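Local atomic coordinates of cellulase (Clostridium cellulovorans, PDB entry 6UI3), a protein that acts as a broad-specificity endoglucanase of glycoside hydrolase family 5, probably cutting beta-1,4-linked glucans internally, through the family 5 TIM-barrel domain of a longer protein. Residues 138-149 with 184-195; 271-279 with 311-319. One frame throughout, in Å; residues are numbered along the deposited sequence.

Contact 1 of 2, residues 138-149 with 184-195; sequences FKDYSDKLIFDT and GENNAKRLIMVP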
loop_
_atom_site.group_PDB
_atom_site.type_symbol
_atom_site.label_atom_id
_atom_site.label_comp_id
_atom_site.label_asym_id
_atom_site.label_seq_id
_atom_site.Cartn_x
_atom_site.Cartn_y
_atom_site.Cartn_z
ATOM N N PHE A 138 9.321 -2.999 16.081
ATOM C CA PHE A 138 9.804 -1.821 15.375
ATOM C C PHE A 138 9.608 -0.523 16.165
ATOM O O PHE A 138 9.692 0.564 15.581
ATOM C CB PHE A 138 9.086 -1.704 14.023
ATOM C CG PHE A 138 9.453 -2.759 13.002
ATOM C CD1 PHE A 138 10.601 -2.613 12.237
ATOM C CD2 PHE A 138 8.640 -3.867 12.773
ATOM C CE1 PHE A 138 10.953 -3.545 11.279
ATOM C CE2 PHE A 138 8.985 -4.818 11.810
ATOM C CZ PHE A 138 10.147 -4.654 11.054
ATOM N N LYS A 139 9.410 -0.586 17.488
ATOM C CA LYS A 139 8.929 0.603 18.190
ATOM C C LYS A 139 9.943 1.744 18.204
ATOM O O LYS A 139 9.538 2.907 18.320
ATOM C CB LYS A 139 8.445 0.286 19.613
ATOM C CG LYS A 139 9.501 -0.177 20.585
ATOM C CD LYS A 139 8.900 -0.400 21.973
ATOM C CE LYS A 139 9.882 -1.088 22.901
ATOM N NZ LYS A 139 9.256 -1.404 24.209
ATOM N N ASP A 140 11.242 1.461 18.105
ATOM C CA ASP A 140 12.224 2.553 18.101
ATOM C C ASP A 140 12.582 3.039 16.695
ATOM O O ASP A 140 13.421 3.937 16.555
ATOM C CB ASP A 140 13.477 2.204 18.934
ATOM C CG ASP A 140 14.466 1.291 18.224
ATOM O OD1 ASP A 140 14.260 0.925 17.058
ATOM O OD2 ASP A 140 15.502 0.951 18.853
ATOM N N TYR A 141 11.986 2.467 15.651
ATOM C CA TYR A 141 12.334 2.821 14.282
ATOM C C TYR A 141 11.885 4.238 13.945
ATOM O O TYR A 141 10.891 4.751 14.474
ATOM C CB TYR A 141 11.694 1.814 13.317
ATOM C CG TYR A 141 12.597 0.653 12.999
ATOM C CD1 TYR A 141 12.960 -0.276 13.972
ATOM C CD2 TYR A 141 13.128 0.512 11.729
ATOM C CE1 TYR A 141 13.826 -1.306 13.680
ATOM C CE2 TYR A 141 13.976 -0.507 11.420
ATOM C CZ TYR A 141 14.339 -1.420 12.391
ATOM O OH TYR A 141 15.228 -2.425 12.068
ATOM N N SER A 142 12.633 4.862 13.035
ATOM C CA SER A 142 12.382 6.229 12.612
ATOM C C SER A 142 10.995 6.389 11.987
ATOM O O SER A 142 10.304 5.428 11.631
ATOM C CB SER A 142 13.408 6.645 11.566
ATOM O OG SER A 142 13.078 6.086 10.299
ATOM N N ASP A 143 10.618 7.660 11.817
ATOM C CA ASP A 143 9.353 8.061 11.223
ATOM C C ASP A 143 9.250 7.746 9.741
ATOM O O ASP A 143 8.182 7.965 9.162
ATOM C CB ASP A 143 9.067 9.550 11.486
ATOM C CG ASP A 143 10.101 10.491 10.896
ATOM O OD1 ASP A 143 10.893 10.093 10.019
ATOM O OD2 ASP A 143 10.118 11.672 11.313
ATOM N N LYS A 144 10.292 7.214 9.117
ATOM C CA LYS A 144 10.158 6.761 7.737
ATOM C C LYS A 144 9.534 5.376 7.633
ATOM O O LYS A 144 9.162 4.970 6.530
ATOM C CB LYS A 144 11.485 6.864 7.003
ATOM C CG LYS A 144 11.839 8.330 6.722
ATOM C CD LYS A 144 12.698 8.496 5.497
ATOM C CE LYS A 144 12.931 9.962 5.185
ATOM N NZ LYS A 144 13.806 10.592 6.197
ATOM N N LEU A 145 9.354 4.672 8.744
ATOM C CA LEU A 145 8.570 3.445 8.783
ATOM C C LEU A 145 7.118 3.785 9.108
ATOM O O LEU A 145 6.831 4.412 10.131
ATOM C CB LEU A 145 9.136 2.488 9.827
ATOM C CG LEU A 145 8.340 1.190 10.045
ATOM C CD1 LEU A 145 8.297 0.347 8.792
ATOM C CD2 LEU A 145 8.962 0.405 11.188
ATOM N N ILE A 146 6.210 3.340 8.247
ATOM C CA ILE A 146 4.777 3.596 8.329
ATOM C C ILE A 146 4.069 2.245 8.424
ATOM O O ILE A 146 4.515 1.276 7.802
ATOM C CB ILE A 146 4.334 4.330 7.044
ATOM C CG1 ILE A 146 5.045 5.679 6.896
ATOM C CG2 ILE A 146 2.798 4.466 6.992
ATOM C CD1 ILE A 146 4.923 6.278 5.500
ATOM N N PHE A 147 2.977 2.169 9.185
ATOM C CA PHE A 147 2.171 0.954 9.286
ATOM C C PHE A 147 0.852 1.132 8.534
ATOM O O PHE A 147 0.270 2.221 8.547
ATOM C CB PHE A 147 1.854 0.652 10.754
ATOM C CG PHE A 147 3.056 0.326 11.621
ATOM C CD1 PHE A 147 4.238 -0.171 11.086
ATOM C CD2 PHE A 147 2.978 0.500 12.999
ATOM C CE1 PHE A 147 5.318 -0.499 11.925
ATOM C CE2 PHE A 147 4.046 0.177 13.824
ATOM C CZ PHE A 147 5.210 -0.312 13.288
ATOM N N ASP A 148 0.368 0.058 7.907
ATOM C CA ASP A 148 -0.865 0.017 7.102
ATOM C C ASP A 148 -1.673 -1.149 7.662
ATOM O O ASP A 148 -1.232 -2.296 7.592
ATOM C CB ASP A 148 -0.426 -0.142 5.635
ATOM C CG ASP A 148 -1.541 -0.492 4.647
ATOM O OD1 ASP A 148 -2.737 -0.582 5.013
ATOM O OD2 ASP A 148 -1.172 -0.669 3.438
ATOM N N THR A 149 -2.822 -0.868 8.287
ATOM C CA THR A 149 -3.389 -1.809 9.265
ATOM C C THR A 149 -3.883 -3.125 8.652
ATOM O O THR A 149 -3.912 -4.154 9.338
ATOM C CB THR A 149 -4.557 -1.174 10.034
ATOM O OG1 THR A 149 -5.597 -0.853 9.095
ATOM C CG2 THR A 149 -4.133 0.045 10.845
ATOM N N GLY A 184 4.056 2.423 22.439
ATOM C CA GLY A 184 4.878 3.520 22.888
ATOM C C GLY A 184 6.073 3.842 22.012
ATOM O O GLY A 184 6.176 3.472 20.836
ATOM N N GLU A 185 6.996 4.579 22.619
ATOM C CA GLU A 185 8.184 5.122 21.943
ATOM C C GLU A 185 7.741 5.758 20.622
ATOM O O GLU A 185 6.758 6.512 20.592
ATOM C CB GLU A 185 9.290 4.071 21.853
ATOM C CG GLU A 185 9.758 3.585 23.224
ATOM C CD GLU A 185 10.976 2.690 23.184
ATOM O OE1 GLU A 185 11.747 2.727 22.203
ATOM O OE2 GLU A 185 11.172 1.950 24.174
ATOM N N ASN A 186 8.402 5.462 19.499
ATOM C CA ASN A 186 8.097 6.152 18.254
ATOM C C ASN A 186 6.747 5.740 17.690
ATOM O O ASN A 186 6.184 6.469 16.867
ATOM C CB ASN A 186 9.215 5.933 17.230
ATOM C CG ASN A 186 10.405 6.829 17.472
ATOM O OD1 ASN A 186 10.392 7.679 18.366
ATOM N ND2 ASN A 186 11.453 6.630 16.690
ATOM N N ASN A 187 6.186 4.612 18.134
ATOM C CA ASN A 187 4.865 4.211 17.666
ATOM C C ASN A 187 3.770 5.169 18.108
ATOM O O ASN A 187 2.715 5.217 17.472
ATOM C CB ASN A 187 4.517 2.796 18.119
ATOM C CG ASN A 187 5.398 1.756 17.473
ATOM O OD1 ASN A 187 5.963 1.966 16.391
ATOM N ND2 ASN A 187 5.548 0.633 18.144
ATOM N N ALA A 188 3.998 5.931 19.172
ATOM C CA ALA A 188 3.026 6.936 19.594
ATOM C C ALA A 188 2.953 8.101 18.605
ATOM O O ALA A 188 1.974 8.849 18.637
ATOM C CB ALA A 188 3.320 7.430 21.011
ATOM N N LYS A 189 3.953 8.256 17.724
ATOM C CA LYS A 189 4.070 9.397 16.815
ATOM C C LYS A 189 4.182 8.983 15.348
ATOM O O LYS A 189 4.368 9.843 14.475
ATOM C CB LYS A 189 5.288 10.237 17.196
ATOM C CG LYS A 189 5.149 10.942 18.523
ATOM C CD LYS A 189 6.384 11.782 18.808
ATOM C CE LYS A 189 6.310 12.452 20.170
ATOM N NZ LYS A 189 7.531 13.261 20.452
ATOM N N ARG A 190 4.050 7.698 15.058
ATOM C CA ARG A 190 4.230 7.154 13.718
ATOM C C ARG A 190 2.961 7.321 12.882
ATOM O O ARG A 190 1.853 7.141 13.384
ATOM C CB ARG A 190 4.504 5.649 13.883
ATOM C CG ARG A 190 4.839 4.928 12.605
ATOM C CD ARG A 190 5.258 3.467 12.812
ATOM N NE ARG A 190 6.238 3.254 13.882
ATOM C CZ ARG A 190 7.500 3.673 13.862
ATOM N NH1 ARG A 190 7.988 4.337 12.820
ATOM N NH2 ARG A 190 8.274 3.456 14.916
ATOM N N LEU A 191 3.117 7.610 11.587
ATOM C CA LEU A 191 1.947 7.606 10.708
ATOM C C LEU A 191 1.384 6.188 10.580
ATOM O O LEU A 191 2.127 5.219 10.364
ATOM C CB LEU A 191 2.302 8.147 9.326
ATOM C CG LEU A 191 1.118 8.257 8.370
ATOM C CD1 LEU A 191 0.159 9.357 8.778
ATOM C CD2 LEU A 191 1.561 8.490 6.926
ATOM N N ILE A 192 0.063 6.070 10.713
ATOM C CA ILE A 192 -0.655 4.824 10.472
ATOM C C ILE A 192 -1.663 5.048 9.348
ATOM O O ILE A 192 -2.414 6.033 9.361
ATOM C CB ILE A 192 -1.364 4.312 11.743
ATOM C CG1 ILE A 192 -0.356 4.108 12.878
ATOM C CG2 ILE A 192 -2.112 3.008 11.444
ATOM C CD1 ILE A 192 -0.987 3.929 14.251
ATOM N N MET A 193 -1.667 4.140 8.384
ATOM C CA MET A 193 -2.596 4.144 7.259
ATOM C C MET A 193 -3.767 3.215 7.567
ATOM O O MET A 193 -3.561 2.086 8.036
ATOM C CB MET A 193 -1.901 3.643 5.992
ATOM C CG MET A 193 -0.768 4.540 5.520
ATOM S SD MET A 193 0.299 3.806 4.259
ATOM C CE MET A 193 -0.877 3.475 2.955
ATOM N N VAL A 194 -4.991 3.688 7.282
ATOM C CA VAL A 194 -6.199 2.938 7.526
ATOM C C VAL A 194 -7.012 2.880 6.232
ATOM O O VAL A 194 -7.305 3.926 5.639
ATOM C CB VAL A 194 -7.053 3.526 8.672
ATOM C CG1 VAL A 194 -6.374 3.233 10.019
ATOM C CG2 VAL A 194 -7.288 5.025 8.510
ATOM N N PRO A 195 -7.361 1.697 5.725
ATOM C CA PRO A 195 -8.101 1.601 4.465
ATOM C C PRO A 195 -9.609 1.702 4.647
ATOM O O PRO A 195 -10.156 1.394 5.709
ATOM C CB PRO A 195 -7.744 0.181 3.992
ATOM C CG PRO A 195 -7.648 -0.588 5.250
ATOM C CD PRO A 195 -6.966 0.363 6.225
HETATM O O HOH W 1 5.776 8.080 10.791
#
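Arg190 has CG opposite its backbone N (chi1 -175°) and an extended chi2 (174°), which carry CD over the centre of the Phe147 ring in a CH-pi contact; the bend at chi3 (-47°) then sets NE and the guanidinium among the carbonyls of the turns preceding strand 145-148. Near its plane, NH1 donates to Ser142 O (2.8 Å) and Leu145 O (2.9 Å), NH2 to Tyr141 O (3.0 Å). At the NE edge, NE and NH2 both donate, side-on, to OD1 of Asn187, NE at 2.8 Å, which fixes the group's rotation. Arginine suits this buried place because its flat fan of N-H groups can serve several carbonyls. Asn186 ND2 reaches Tyr141 O (3.0 Å) from well above that carbonyl's plane, on the face opposite Arg190 NH2. Farther on, the strands pair in parallel: Met193 N bonds to Phe147 O (2.7 Å) and Thr149 N to Met193 O (3.1 Å), while CG2 of Ile146 packs on SD of Met193. Phe147 and Ile192 share one face of the sheet and meet Ile180 of helix 163-182; Asp148, on the other face, pairs with Arg64, and strand 101-105 flanks strand 145-148.

Contact 2 of 2, residues 271-279 with 311-319; sequences QFAITDKDN and STGERLGLL. Unlike the reference sequence in segment 271-279: Gln271 (reference Glu).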
loop_
_atom_site.group_PDB
_atom_site.type_symbol
_atom_site.label_atom_id
_atom_site.label_comp_id
_atom_site.label_asym_id
_atom_site.label_seq_id
_atom_site.Cartn_x
_atom_site.Cartn_y
_atom_site.Cartn_z
ATOM N N GLN A 271 -1.807 1.766 -3.820
ATOM C CA GLN A 271 -1.610 0.967 -5.024
ATOM C C GLN A 271 -2.314 1.626 -6.197
ATOM O O GLN A 271 -3.487 1.992 -6.085
ATOM C CB GLN A 271 -2.189 -0.456 -4.918
ATOM C CG GLN A 271 -1.613 -1.285 -3.778
ATOM C CD GLN A 271 -2.177 -2.694 -3.675
ATOM O OE1 GLN A 271 -2.014 -3.368 -2.662
ATOM N NE2 GLN A 271 -2.822 -3.134 -4.712
ATOM N N PHE A 272 -1.617 1.698 -7.330
ATOM C CA PHE A 272 -2.217 1.964 -8.632
ATOM C C PHE A 272 -1.262 1.390 -9.669
ATOM O O PHE A 272 -0.106 1.075 -9.369
ATOM C CB PHE A 272 -2.451 3.463 -8.891
ATOM C CG PHE A 272 -1.252 4.179 -9.480
ATOM C CD1 PHE A 272 -0.086 4.322 -8.761
ATOM C CD2 PHE A 272 -1.298 4.724 -10.759
ATOM C CE1 PHE A 272 1.012 4.953 -9.313
ATOM C CE2 PHE A 272 -0.203 5.371 -11.295
ATOM C CZ PHE A 272 0.936 5.484 -10.574
ATOM N N ALA A 273 -1.759 1.253 -10.899
ATOM C CA ALA A 273 -0.948 0.862 -12.053
ATOM C C ALA A 273 -1.871 0.845 -13.263
ATOM O O ALA A 273 -3.095 0.972 -13.135
ATOM C CB ALA A 273 -0.300 -0.506 -11.886
ATOM N N ILE A 274 -1.272 0.692 -14.448
ATOM C CA ILE A 274 -2.007 0.383 -15.677
ATOM C C ILE A 274 -1.308 -0.799 -16.340
ATOM O O ILE A 274 -0.108 -0.739 -16.637
ATOM C CB ILE A 274 -2.153 1.589 -16.622
ATOM C CG1 ILE A 274 -2.799 1.153 -17.950
ATOM C CG2 ILE A 274 -0.832 2.345 -16.828
ATOM C CD1 ILE A 274 -3.342 2.275 -18.795
ATOM N N THR A 275 -2.049 -1.884 -16.535
ATOM C CA THR A 275 -1.485 -3.118 -17.059
ATOM C C THR A 275 -1.069 -2.973 -18.521
ATOM O O THR A 275 -1.691 -2.249 -19.311
ATOM C CB THR A 275 -2.487 -4.263 -16.829
ATOM O OG1 THR A 275 -1.831 -5.517 -17.030
ATOM C CG2 THR A 275 -3.712 -4.174 -17.740
ATOM N N ASP A 276 0.004 -3.682 -18.882
ATOM C CA ASP A 276 0.540 -3.615 -20.238
ATOM C C ASP A 276 -0.388 -4.352 -21.199
ATOM O O ASP A 276 -0.553 -5.576 -21.110
ATOM C CB ASP A 276 1.942 -4.230 -20.283
ATOM C CG ASP A 276 2.697 -3.911 -21.548
ATOM O OD1 ASP A 276 2.153 -3.207 -22.427
ATOM O OD2 ASP A 276 3.851 -4.401 -21.669
ATOM N N LYS A 277 -0.954 -3.619 -22.145
ATOM C CA LYS A 277 -1.720 -4.178 -23.252
ATOM C C LYS A 277 -1.042 -3.806 -24.569
ATOM O O LYS A 277 -1.705 -3.559 -25.577
ATOM C CB LYS A 277 -3.171 -3.712 -23.195
ATOM C CG LYS A 277 -3.887 -4.106 -21.905
ATOM C CD LYS A 277 -5.332 -3.678 -21.889
ATOM C CE LYS A 277 -5.972 -3.904 -20.547
ATOM N NZ LYS A 277 -7.436 -3.613 -20.586
ATOM N N ASP A 278 0.292 -3.731 -24.550
ATOM C CA ASP A 278 1.080 -3.328 -25.717
ATOM C C ASP A 278 0.666 -1.945 -26.197
ATOM O O ASP A 278 0.572 -1.670 -27.395
ATOM C CB ASP A 278 1.032 -4.400 -26.803
ATOM C CG ASP A 278 1.460 -5.758 -26.263
ATOM O OD1 ASP A 278 0.666 -6.718 -26.340
ATOM O OD2 ASP A 278 2.572 -5.845 -25.695
ATOM N N ASN A 279 0.447 -1.060 -25.234
ATOM C CA ASN A 279 -0.122 0.266 -25.419
ATOM C C ASN A 279 0.695 1.305 -24.682
ATOM O O ASN A 279 0.170 2.107 -23.904
ATOM C CB ASN A 279 -1.583 0.282 -24.955
ATOM C CG ASN A 279 -1.766 -0.124 -23.488
ATOM O OD1 ASN A 279 -0.927 -0.804 -22.888
ATOM N ND2 ASN A 279 -2.896 0.280 -22.916
ATOM N N SER A 311 3.983 -12.714 -20.919
ATOM C CA SER A 311 2.912 -12.567 -21.891
ATOM C C SER A 311 1.530 -12.717 -21.279
ATOM O O SER A 311 0.541 -12.385 -21.943
ATOM C CB SER A 311 3.069 -13.600 -23.017
ATOM O OG SER A 311 3.159 -14.913 -22.491
ATOM N N THR A 312 1.434 -13.221 -20.050
ATOM C CA THR A 312 0.157 -13.518 -19.423
ATOM C C THR A 312 0.075 -12.837 -18.064
ATOM O O THR A 312 1.066 -12.352 -17.514
ATOM C CB THR A 312 -0.047 -15.037 -19.271
ATOM O OG1 THR A 312 0.937 -15.564 -18.375
ATOM C CG2 THR A 312 0.066 -15.753 -20.620
ATOM N N GLY A 313 -1.138 -12.796 -17.530
ATOM C CA GLY A 313 -1.358 -12.286 -16.199
ATOM C C GLY A 313 -1.385 -10.764 -16.154
ATOM O O GLY A 313 -1.599 -10.087 -17.162
ATOM N N GLU A 314 -1.217 -10.222 -14.953
ATOM C CA GLU A 314 -1.216 -8.776 -14.742
ATOM C C GLU A 314 0.183 -8.276 -15.073
ATOM O O GLU A 314 1.140 -8.534 -14.332
ATOM C CB GLU A 314 -1.624 -8.439 -13.310
ATOM C CG GLU A 314 -3.076 -8.794 -12.986
ATOM C CD GLU A 314 -3.507 -8.439 -11.565
ATOM O OE1 GLU A 314 -2.663 -8.061 -10.730
ATOM O OE2 GLU A 314 -4.724 -8.536 -11.290
ATOM N N ARG A 315 0.322 -7.593 -16.207
ATOM C CA ARG A 315 1.636 -7.189 -16.717
ATOM C C ARG A 315 1.941 -5.808 -16.147
ATOM O O ARG A 315 1.679 -4.768 -16.767
ATOM C CB ARG A 315 1.644 -7.221 -18.238
ATOM C CG ARG A 315 1.363 -8.616 -18.796
ATOM C CD ARG A 315 0.983 -8.556 -20.267
ATOM N NE ARG A 315 2.140 -8.247 -21.106
ATOM C CZ ARG A 315 2.076 -7.750 -22.337
ATOM N NH1 ARG A 315 0.907 -7.475 -22.887
ATOM N NH2 ARG A 315 3.194 -7.520 -23.016
ATOM N N LEU A 316 2.506 -5.797 -14.941
ATOM C CA LEU A 316 2.648 -4.585 -14.142
ATOM C C LEU A 316 4.096 -4.312 -13.763
ATOM O O LEU A 316 4.368 -3.432 -12.942
ATOM C CB LEU A 316 1.766 -4.689 -12.890
ATOM C CG LEU A 316 0.272 -4.781 -13.173
ATOM C CD1 LEU A 316 -0.519 -5.082 -11.909
ATOM C CD2 LEU A 316 -0.211 -3.499 -13.817
ATOM N N GLY A 317 5.048 -5.047 -14.329
ATOM C CA GLY A 317 6.441 -4.836 -13.972
ATOM C C GLY A 317 6.966 -3.484 -14.436
ATOM O O GLY A 317 6.666 -3.021 -15.542
ATOM N N LEU A 318 7.768 -2.848 -13.579
ATOM C CA LEU A 318 8.579 -1.699 -13.963
ATOM C C LEU A 318 10.063 -1.966 -13.791
ATOM O O LEU A 318 10.853 -1.700 -14.711
ATOM C CB LEU A 318 8.225 -0.440 -13.159
ATOM C CG LEU A 318 6.865 0.198 -13.413
ATOM C CD1 LEU A 318 6.734 1.452 -12.571
ATOM C CD2 LEU A 318 6.681 0.530 -14.893
ATOM N N LEU A 319 10.466 -2.464 -12.626
ATOM C CA LEU A 319 11.842 -2.867 -12.361
ATOM C C LEU A 319 11.984 -4.353 -12.670
ATOM O O LEU A 319 11.332 -5.192 -12.042
ATOM C CB LEU A 319 12.187 -2.612 -10.894
ATOM C CG LEU A 319 13.536 -3.157 -10.455
ATOM C CD1 LEU A 319 14.669 -2.384 -11.153
ATOM C CD2 LEU A 319 13.681 -3.100 -8.951
#
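Two loops at the C-terminal rim of the TIM barrel meet here, the one leaving strand 267-272 and the one following strand 301-305, and Asp276 and Arg315 are where their backbones come closest. Asp276 N donates to Arg315 O (2.9 Å). Arg315 N in turn gives a bent bond to Thr275 OG1 (3.1 Å); the hydroxyl lies opposite the backbone N of Thr275 (chi1 -166°), which sets OG1 within reach of the Arg315 amide. Threonine suits the place because its short hydroxyl accepts that amide while its small body still allows CD2 of Leu316 against CA. Arg315 is the centre of an inverse gamma turn, while Asp276 forms an Asx turn, its OD1 accepting from Asp278 N (2.9 Å). The turn is consistent with both carboxylates lying beside one guanidinium. Asp276 stacks over a face of it, the planes 21° apart, with OD2 3.5 Å from NH2 of Arg315; no N-H points at that oxygen, so the attraction is one of charge alone. Asp278 instead comes to the edge, where NH2 of Arg315 donates to its OD2 (3.2 Å) on the syn side. Deeper in, CD2 of Leu316 presses on Thr275 CA (3.5 Å) and Ala273 CB (3.6 Å). The small methyl of Ala273 also touches Trp303 of strand 301-305, whose NE1 bonds to Leu316 O.

How the contacts relate
Contact 1 is complete before contact 2 begins; their centres are about 31 Å apart, and even their nearest atoms stay about 7 Å from each other. Both belong to the closed eight-stranded parallel barrel: contact 1 pairs its fourth and fifth strands, 145-148 and 192-195, whereas contact 2 joins the loops after the seventh and eighth, 267-272 and 301-305. In family 5 the catalytic glutamates stand at the ends of strands four and seven. Here Gln271, next to the last residue of strand seven and a glutamate in the reference sequence, probably occupies the nucleophile position, and Gln152 probably that of the acid/base, so this chain carries glutamines there. Gln271 and Asp148 both reach Arg64.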